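Local coordinates for interphotoreceptor retinoid-binding protein (Xenopus laevis, PDB 1J7X) that probably binds and carries retinoids through the interphotoreceptor matrix between retinal cells, at residues F113-V119 with N150-T156; P159-Y164 with V188-V194. All blocks are in the same frame, centred on the assembly; numbering follows the deposited sequence.

Contact 1 of 2, residues F113-V119 with N150-T156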
ATOM      1  N   PHE A 113       0.263  12.051  10.071  1.00 17.74           N
ATOM      2  CA  PHE A 113       0.317  10.931  10.968  1.00 15.06           C
ATOM      3  C   PHE A 113       1.284   9.931  10.310  1.00 15.27           C
ATOM      4  O   PHE A 113       1.372   9.941   9.088  1.00 15.11           O
ATOM      5  CB  PHE A 113      -1.019  10.332  11.363  1.00 15.51           C
ATOM      6  CG  PHE A 113      -1.858   9.838  10.202  1.00 14.27           C
ATOM      7  CD1 PHE A 113      -2.470  10.730   9.347  1.00 16.38           C
ATOM      8  CD2 PHE A 113      -1.946   8.487   9.955  1.00 16.14           C
ATOM      9  CE1 PHE A 113      -3.197  10.281   8.339  1.00 17.39           C
ATOM     10  CE2 PHE A 113      -2.747   8.069   8.947  1.00 15.27           C
ATOM     11  CZ  PHE A 113      -3.328   8.934   8.145  1.00 18.93           C
ATOM     12  N   ASP A 114       2.027   9.175  11.092  1.00 13.70           N
ATOM     13  CA  ASP A 114       3.126   8.407  10.597  1.00 17.82           C
ATOM     14  C   ASP A 114       3.019   6.839  10.684  1.00 16.99           C
ATOM     15  O   ASP A 114       4.031   6.132  10.497  1.00 16.52           O
ATOM     16  CB  ASP A 114       4.367   8.800  11.299  1.00 18.57           C
ATOM     17  CG  ASP A 114       4.738  10.230  11.134  1.00 18.47           C
ATOM     18  OD1 ASP A 114       4.200  10.950  10.307  1.00 17.99           O
ATOM     19  OD2 ASP A 114       5.613  10.724  11.902  1.00 20.17           O
ATOM     20  N   GLN A 115       1.822   6.370  11.029  1.00 17.74           N
ATOM     21  CA  GLN A 115       1.554   4.959  11.037  1.00 15.89           C
ATOM     22  C   GLN A 115       0.070   4.737  10.761  1.00 17.11           C
ATOM     23  O   GLN A 115      -0.662   5.667  10.876  1.00 16.52           O
ATOM     24  CB  GLN A 115       1.974   4.387  12.385  1.00 19.82           C
ATOM     25  CG  GLN A 115       1.227   4.854  13.521  1.00 25.34           C
ATOM     26  CD  GLN A 115       1.615   4.135  14.781  1.00 33.06           C
ATOM     27  OE1 GLN A 115       2.645   4.521  15.434  1.00 37.32           O
ATOM     28  NE2 GLN A 115       0.752   3.211  15.217  1.00 30.54           N
ATOM     29  N   PHE A 116      -0.321   3.517  10.429  1.00 16.49           N
ATOM     30  CA  PHE A 116      -1.711   3.100  10.230  1.00 16.47           C
ATOM     31  C   PHE A 116      -1.866   1.956  11.276  1.00 22.42           C
ATOM     32  O   PHE A 116      -1.302   0.921  11.163  1.00 24.91           O
ATOM     33  CB  PHE A 116      -1.941   2.593   8.820  1.00 16.80           C
ATOM     34  CG  PHE A 116      -2.321   3.671   7.869  1.00 13.61           C
ATOM     35  CD1 PHE A 116      -1.361   4.465   7.324  1.00 13.05           C
ATOM     36  CD2 PHE A 116      -3.655   3.830   7.487  1.00 17.20           C
ATOM     37  CE1 PHE A 116      -1.750   5.479   6.510  1.00 16.73           C
ATOM     38  CE2 PHE A 116      -4.031   4.809   6.617  1.00 17.47           C
ATOM     39  CZ  PHE A 116      -3.078   5.622   6.122  1.00 16.26           C
ATOM     40  N   ALA A 117      -2.649   2.168  12.273  1.00 20.25           N
ATOM     41  CA  ALA A 117      -2.933   1.107  13.232  1.00 21.48           C
ATOM     42  C   ALA A 117      -4.088   0.220  12.724  1.00 21.73           C
ATOM     43  O   ALA A 117      -4.820   0.619  11.843  1.00 18.53           O
ATOM     44  CB  ALA A 117      -3.329   1.744  14.500  1.00 21.14           C
ATOM     45  N   ASP A 118      -4.191  -0.955  13.302  1.00 20.71           N
ATOM     46  CA  ASP A 118      -5.208  -1.904  12.955  1.00 21.85           C
ATOM     47  C   ASP A 118      -6.601  -1.269  13.252  1.00 19.37           C
ATOM     48  O   ASP A 118      -6.732  -0.414  14.143  1.00 18.24           O
ATOM     49  CB  ASP A 118      -5.064  -3.189  13.788  1.00 23.31           C
ATOM     50  CG  ASP A 118      -6.062  -4.234  13.383  1.00 28.22           C
ATOM     51  OD1 ASP A 118      -5.870  -4.864  12.320  1.00 35.17           O
ATOM     52  OD2 ASP A 118      -7.117  -4.360  14.048  1.00 31.72           O
ATOM     53  N   VAL A 119      -7.585  -1.715  12.495  1.00 20.00           N
ATOM     54  CA  VAL A 119      -8.904  -1.154  12.686  1.00 18.80           C
ATOM     55  C   VAL A 119      -9.408  -1.340  14.162  1.00 21.93           C
ATOM     56  O   VAL A 119     -10.259  -0.582  14.629  1.00 18.06           O
ATOM     57  CB  VAL A 119      -9.899  -1.638  11.608  1.00 20.90           C
ATOM     58  CG1 VAL A 119     -10.262  -3.084  11.824  1.00 17.79           C
ATOM     59  CG2 VAL A 119     -11.126  -0.720  11.550  1.00 25.78           C
ATOM     60  N   ASN A 150       5.218   8.219   6.922  1.00 14.28           N
ATOM     61  CA  ASN A 150       4.305   7.176   7.304  1.00 15.68           C
ATOM     62  C   ASN A 150       4.692   5.857   6.720  1.00 16.61           C
ATOM     63  O   ASN A 150       4.590   5.573   5.528  1.00 15.53           O
ATOM     64  CB  ASN A 150       2.935   7.593   7.015  1.00 12.32           C
ATOM     65  CG  ASN A 150       1.854   6.716   7.624  1.00 14.89           C
ATOM     66  OD1 ASN A 150       1.962   5.478   7.744  1.00 14.06           O
ATOM     67  ND2 ASN A 150       0.752   7.348   8.030  1.00 13.57           N
ATOM     68  N   VAL A 151       5.228   5.035   7.622  1.00 17.22           N
ATOM     69  CA  VAL A 151       5.726   3.705   7.288  1.00 18.57           C
ATOM     70  C   VAL A 151       4.649   2.649   7.372  1.00 19.18           C
ATOM     71  O   VAL A 151       4.836   1.465   7.150  1.00 20.02           O
ATOM     72  CB  VAL A 151       6.875   3.315   8.254  1.00 20.71           C
ATOM     73  CG1 VAL A 151       7.994   4.331   8.046  1.00 24.10           C
ATOM     74  CG2 VAL A 151       6.376   3.160   9.707  1.00 26.00           C
ATOM     75  N   GLY A 152       3.404   3.103   7.399  1.00 16.80           N
ATOM     76  CA  GLY A 152       2.245   2.230   7.309  1.00 18.54           C
ATOM     77  C   GLY A 152       1.969   1.385   8.535  1.00 18.59           C
ATOM     78  O   GLY A 152       1.871   1.892   9.742  1.00 18.16           O
ATOM     79  N   GLY A 153       1.687   0.148   8.242  1.00 20.08           N
ATOM     80  CA  GLY A 153       1.211  -0.905   9.203  1.00 19.78           C
ATOM     81  C   GLY A 153       0.163  -1.741   8.554  1.00 20.85           C
ATOM     82  O   GLY A 153       0.137  -1.938   7.302  1.00 23.67           O
ATOM     83  N   SER A 154      -0.823  -2.198   9.356  1.00 22.97           N
ATOM     84  CA  SER A 154      -1.941  -2.979   8.889  1.00 20.73           C
ATOM     85  C   SER A 154      -2.829  -2.118   7.991  1.00 20.21           C
ATOM     86  O   SER A 154      -2.944  -0.883   8.213  1.00 18.94           O
ATOM     87  CB  SER A 154      -2.775  -3.383  10.095  1.00 25.13           C
ATOM     88  OG  SER A 154      -4.074  -3.847   9.646  1.00 22.00           O
ATOM     89  N   SER A 155      -3.433  -2.741   6.978  1.00 19.57           N
ATOM     90  CA  SER A 155      -4.332  -2.027   6.057  1.00 20.97           C
ATOM     91  C   SER A 155      -5.760  -2.124   6.520  1.00 18.28           C
ATOM     92  O   SER A 155      -6.641  -1.655   5.819  1.00 19.28           O
ATOM     93  CB  SER A 155      -4.214  -2.558   4.579  1.00 23.78           C
ATOM     94  OG  SER A 155      -2.842  -2.384   4.248  1.00 29.16           O
ATOM     95  N   THR A 156      -6.010  -2.772   7.637  1.00 17.92           N
ATOM     96  CA  THR A 156      -7.434  -3.009   8.060  1.00 19.76           C
ATOM     97  C   THR A 156      -8.304  -1.777   8.240  1.00 19.10           C
ATOM     98  O   THR A 156      -9.482  -1.825   8.012  1.00 18.82           O
ATOM     99  CB  THR A 156      -7.518  -3.867   9.368  1.00 18.02           C
ATOM    100  OG1 THR A 156      -6.844  -3.230  10.471  1.00 19.73           O
ATOM    101  CG2 THR A 156      -6.859  -5.245   9.182  1.00 24.81           C
TER
HETATM  102  O   HOH W   1      -5.128   0.340   9.176  1.00 15.52           O

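Contact 2 of 2, residues P159-Y164 with V188-V194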
ATOM      1  N   PRO A 159     -10.057   1.267   4.509  1.00 15.00           N
ATOM      2  CA  PRO A 159     -11.369   1.597   4.011  1.00 16.41           C
ATOM      3  C   PRO A 159     -12.105   2.624   4.849  1.00 16.37           C
ATOM      4  O   PRO A 159     -12.732   3.537   4.344  1.00 17.73           O
ATOM      5  CB  PRO A 159     -12.086   0.227   3.947  1.00 15.14           C
ATOM      6  CG  PRO A 159     -10.902  -0.769   3.771  1.00 19.08           C
ATOM      7  CD  PRO A 159      -9.778  -0.177   4.656  1.00 18.12           C
ATOM      8  N   LEU A 160     -12.018   2.484   6.143  1.00 19.26           N
ATOM      9  CA  LEU A 160     -12.655   3.390   7.078  1.00 18.34           C
ATOM     10  C   LEU A 160     -12.109   4.771   6.908  1.00 19.65           C
ATOM     11  O   LEU A 160     -12.860   5.733   6.807  1.00 17.04           O
ATOM     12  CB  LEU A 160     -12.464   2.857   8.517  1.00 17.12           C
ATOM     13  CG  LEU A 160     -13.099   3.825   9.568  1.00 21.18           C
ATOM     14  CD1 LEU A 160     -14.568   3.932   9.287  1.00 25.36           C
ATOM     15  CD2 LEU A 160     -12.867   3.297  10.999  1.00 18.49           C
ATOM     16  N   LEU A 161     -10.782   4.917   6.868  1.00 18.30           N
ATOM     17  CA  LEU A 161     -10.215   6.236   6.667  1.00 19.05           C
ATOM     18  C   LEU A 161     -10.651   6.867   5.380  1.00 19.64           C
ATOM     19  O   LEU A 161     -10.971   8.033   5.288  1.00 19.33           O
ATOM     20  CB  LEU A 161      -8.690   6.193   6.777  1.00 19.36           C
ATOM     21  CG  LEU A 161      -7.961   7.476   6.486  1.00 26.78           C
ATOM     22  CD1 LEU A 161      -8.359   8.507   7.454  1.00 28.51           C
ATOM     23  CD2 LEU A 161      -6.412   7.387   6.546  1.00 29.14           C
ATOM     24  N   LEU A 162     -10.592   6.106   4.307  1.00 19.72           N
ATOM     25  CA  LEU A 162     -10.936   6.609   3.032  1.00 18.13           C
ATOM     26  C   LEU A 162     -12.358   7.192   3.031  1.00 18.31           C
ATOM     27  O   LEU A 162     -12.638   8.182   2.375  1.00 17.28           O
ATOM     28  CB  LEU A 162     -10.827   5.491   2.052  1.00 18.10           C
ATOM     29  CG  LEU A 162      -9.453   5.094   1.545  1.00 19.41           C
ATOM     30  CD1 LEU A 162      -9.561   3.767   0.745  1.00 18.01           C
ATOM     31  CD2 LEU A 162      -8.850   6.119   0.692  1.00 18.87           C
ATOM     32  N   SER A 163     -13.223   6.565   3.809  1.00 18.59           N
ATOM     33  CA  SER A 163     -14.666   6.932   3.895  1.00 19.22           C
ATOM     34  C   SER A 163     -14.901   8.314   4.378  1.00 20.94           C
ATOM     35  O   SER A 163     -15.941   8.898   4.089  1.00 19.70           O
ATOM     36  CB  SER A 163     -15.409   5.935   4.726  1.00 20.34           C
ATOM     37  OG  SER A 163     -15.314   4.589   4.185  1.00 21.20           O
ATOM     38  N   TYR A 164     -13.921   8.911   5.030  1.00 19.70           N
ATOM     39  CA  TYR A 164     -14.042  10.324   5.422  1.00 18.30           C
ATOM     40  C   TYR A 164     -13.914  11.292   4.260  1.00 20.95           C
ATOM     41  O   TYR A 164     -14.159  12.505   4.422  1.00 20.94           O
ATOM     42  CB  TYR A 164     -13.010  10.683   6.544  1.00 20.18           C
ATOM     43  CG  TYR A 164     -13.362  10.118   7.890  1.00 18.00           C
ATOM     44  CD1 TYR A 164     -13.043   8.812   8.249  1.00 16.59           C
ATOM     45  CD2 TYR A 164     -13.871  10.907   8.866  1.00 19.83           C
ATOM     46  CE1 TYR A 164     -13.386   8.237   9.453  1.00 19.68           C
ATOM     47  CE2 TYR A 164     -14.295  10.340  10.082  1.00 19.64           C
ATOM     48  CZ  TYR A 164     -14.006   9.055  10.397  1.00 18.04           C
ATOM     49  OH  TYR A 164     -14.355   8.543  11.642  1.00 21.25           O
ATOM     50  N   VAL A 188     -13.879  -4.810  -1.587  1.00 27.82           N
ATOM     51  CA  VAL A 188     -13.730  -3.886  -0.469  1.00 25.84           C
ATOM     52  C   VAL A 188     -14.402  -2.604  -0.763  1.00 22.58           C
ATOM     53  O   VAL A 188     -14.179  -1.933  -1.735  1.00 22.71           O
ATOM     54  CB  VAL A 188     -12.216  -3.728  -0.026  1.00 24.86           C
ATOM     55  CG1 VAL A 188     -12.167  -2.827   1.208  1.00 25.02           C
ATOM     56  CG2 VAL A 188     -11.588  -5.050   0.201  1.00 25.97           C
ATOM     57  N   TYR A 189     -15.316  -2.204   0.124  1.00 21.84           N
ATOM     58  CA  TYR A 189     -16.063  -1.037  -0.026  1.00 23.05           C
ATOM     59  C   TYR A 189     -15.811  -0.055   1.147  1.00 22.20           C
ATOM     60  O   TYR A 189     -15.400  -0.506   2.152  1.00 24.63           O
ATOM     61  CB  TYR A 189     -17.605  -1.350  -0.010  1.00 24.98           C
ATOM     62  CG  TYR A 189     -18.025  -2.213  -1.192  1.00 20.52           C
ATOM     63  CD1 TYR A 189     -18.275  -1.690  -2.416  1.00 28.17           C
ATOM     64  CD2 TYR A 189     -18.091  -3.576  -1.032  1.00 31.66           C
ATOM     65  CE1 TYR A 189     -18.610  -2.536  -3.455  1.00 27.10           C
ATOM     66  CE2 TYR A 189     -18.424  -4.362  -2.100  1.00 29.36           C
ATOM     67  CZ  TYR A 189     -18.668  -3.815  -3.244  1.00 23.82           C
ATOM     68  OH  TYR A 189     -18.947  -4.726  -4.313  1.00 36.24           O
ATOM     69  N   SER A 190     -16.171   1.168   0.905  1.00 23.24           N
ATOM     70  CA  SER A 190     -16.169   2.249   1.847  1.00 23.93           C
ATOM     71  C   SER A 190     -17.290   1.975   2.825  1.00 22.38           C
ATOM     72  O   SER A 190     -18.188   1.224   2.561  1.00 20.80           O
ATOM     73  CB  SER A 190     -16.383   3.593   1.164  1.00 24.72           C
ATOM     74  OG  SER A 190     -17.586   3.730   0.502  1.00 27.77           O
ATOM     75  N   HIS A 191     -17.242   2.622   3.957  1.00 21.75           N
ATOM     76  CA  HIS A 191     -18.306   2.558   4.967  1.00 23.03           C
ATOM     77  C   HIS A 191     -19.389   3.598   4.752  1.00 24.22           C
ATOM     78  O   HIS A 191     -19.083   4.731   4.462  1.00 22.10           O
ATOM     79  CB  HIS A 191     -17.700   2.716   6.363  1.00 22.26           C
ATOM     80  CG  HIS A 191     -17.039   1.482   6.860  1.00 27.64           C
ATOM     81  ND1 HIS A 191     -17.638   0.655   7.809  1.00 27.10           N
ATOM     82  CD2 HIS A 191     -15.920   0.813   6.431  1.00 29.67           C
ATOM     83  CE1 HIS A 191     -16.903  -0.437   7.958  1.00 30.76           C
ATOM     84  NE2 HIS A 191     -15.836  -0.345   7.157  1.00 28.25           N
ATOM     85  N   PRO A 192     -20.640   3.223   4.914  1.00 23.31           N
ATOM     86  CA  PRO A 192     -21.760   4.135   4.843  1.00 25.53           C
ATOM     87  C   PRO A 192     -21.886   5.088   6.034  1.00 24.13           C
ATOM     88  O   PRO A 192     -22.599   6.039   5.940  1.00 28.05           O
ATOM     89  CB  PRO A 192     -22.959   3.171   4.793  1.00 24.88           C
ATOM     90  CG  PRO A 192     -22.531   2.027   5.615  1.00 24.92           C
ATOM     91  CD  PRO A 192     -21.074   1.805   5.121  1.00 26.40           C
ATOM     92  N   LYS A 193     -21.177   4.846   7.091  1.00 23.14           N
ATOM     93  CA  LYS A 193     -21.214   5.731   8.263  1.00 22.24           C
ATOM     94  C   LYS A 193     -19.850   5.786   8.898  1.00 20.37           C
ATOM     95  O   LYS A 193     -19.227   4.762   9.069  1.00 22.53           O
ATOM     96  CB  LYS A 193     -22.242   5.216   9.252  1.00 22.37           C
ATOM     97  CG  LYS A 193     -22.288   5.979  10.579  1.00 23.03           C
ATOM     98  CD  LYS A 193     -22.833   7.348  10.395  1.00 25.48           C
ATOM     99  CE  LYS A 193     -22.585   8.298  11.693  1.00 30.54           C
ATOM    100  NZ  LYS A 193     -22.692   7.466  12.916  1.00 34.87           N
ATOM    101  N   VAL A 194     -19.386   7.002   9.182  1.00 20.58           N
ATOM    102  CA  VAL A 194     -18.160   7.160   9.936  1.00 18.49           C
ATOM    103  C   VAL A 194     -18.465   7.907  11.268  1.00 20.24           C
ATOM    104  O   VAL A 194     -19.534   8.567  11.378  1.00 21.88           O
ATOM    105  CB  VAL A 194     -17.102   7.994   9.124  1.00 19.39           C
ATOM    106  CG1 VAL A 194     -16.763   7.146   7.791  1.00 22.58           C
ATOM    107  CG2 VAL A 194     -17.529   9.394   8.860  1.00 21.00           C
TER

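Contact 1 of 2, residues F113-V119 with N150-T156
Phe113-Val119 and Asn150-Thr156 run side by side as two loops of the ClpP/crotonase-like beta-beta-alpha spiral. One follows strand 108-112, the other strand 142-146, and these strands are parallel neighbours in the mixed sheet. Phe116 N gives a near-straight bond (164°) to Gly152 O at 2.8 Å. The donor lies above the carbonyl plane. Val151 N makes a weak bond to Asp114 O. Water 1 donates to both Ala117 O and Ser154 O and joins the backbones further along.

Asn150 is the main side chain at the first end. Its chi1 of -168° turns CG away from the backbone N and carries the amide across to the other loop. ND2 donates to Phe113 O at 2.9 Å, through a bent bond that comes from above the carbonyl plane. OD1 accepts from Gly152 N at 2.8 Å, in the carbonyl plane, and so closes an Asx turn. The same OD1 lies in plane at the edge of the Phe116 ring. The ring and amide planes are 44° apart. One face of Phe116 receives Phe113 CE2, and Val158 and Leu161 of helix 158-163 also pack against the Phe116 side chain.

At the other end Asp118 is the N-cap of helix 119-137. Thr156 OG1 serves two partners of Asp118-Val119: it accepts from Val119 N at 2.6 Å, and donates to Asp118 OD1 at 2.7 Å from above the carboxylate plane.

Contact 2 of 2, residues P159-Y164 with V188-V194
Val194 lies against Tyr164 and Ser163 in the tight part of this contact. Its CB sits over one face of the phenol ring, 3.8 Å from the Tyr164 ring centroid, a CH-pi contact offset toward the rim. The two methyls spread to different sides: Val194 CG1 reaches Ser163 CB at 3.6 Å, and Val194 CG2 reaches Tyr164 CE2, also at 3.6 Å. Tyr164 OH is bonded to Leu195 O, and Trp134 of helix 119-137 stacks on the ring. Replacing this tyrosine with an alanine would remove the ring and hydroxyl, and is likely to leave Val194 without its aromatic face and Leu195 O without this donor.

Ser163 makes the polar link. Its OG accepts from His191 N at 2.8 Å in a nearly straight bond (161°). It donates to Pro159 O, one turn back in helix 158-163. Ser163 N meets that oxygen from the opposite face of the carbonyl. The contact joins the short helix after strand 142-146 to the segment leaving strand 186-189 of the antiparallel sheet, within the S41-family, ClpP/crotonase-like fold.

Toward that strand Pro159 CG packs on Val188 CG1 at 3.5 Å. The solvent side is looser. The exposed His191 ring has Leu160 CD1 over one face, 4.2 Å from His191 CG. Leu160 CD1 is also 4.2 Å from Val194 CG1.

How the contacts relate
The two contacts follow one another in sequence, with centres 15 Å apart. Helix 158-163 joins them. It begins two residues past Thr156, so the chain passes from contact 1 into contact 2 almost at once. Contact 2 engages the side of the helix that carries Pro159 and Ser163. Leu161 points away from 188-194 and packs on contact 1: Leu161 CD2 is 3.5 Å from Phe116 CE2 and 3.8 Å from Phe113 CZ. Contact 1 lies nearer the middle of the chain, about 10 Å from its centre to that of the chain, against about 16 Å for contact 2. Both contacts lie within the S41-family region.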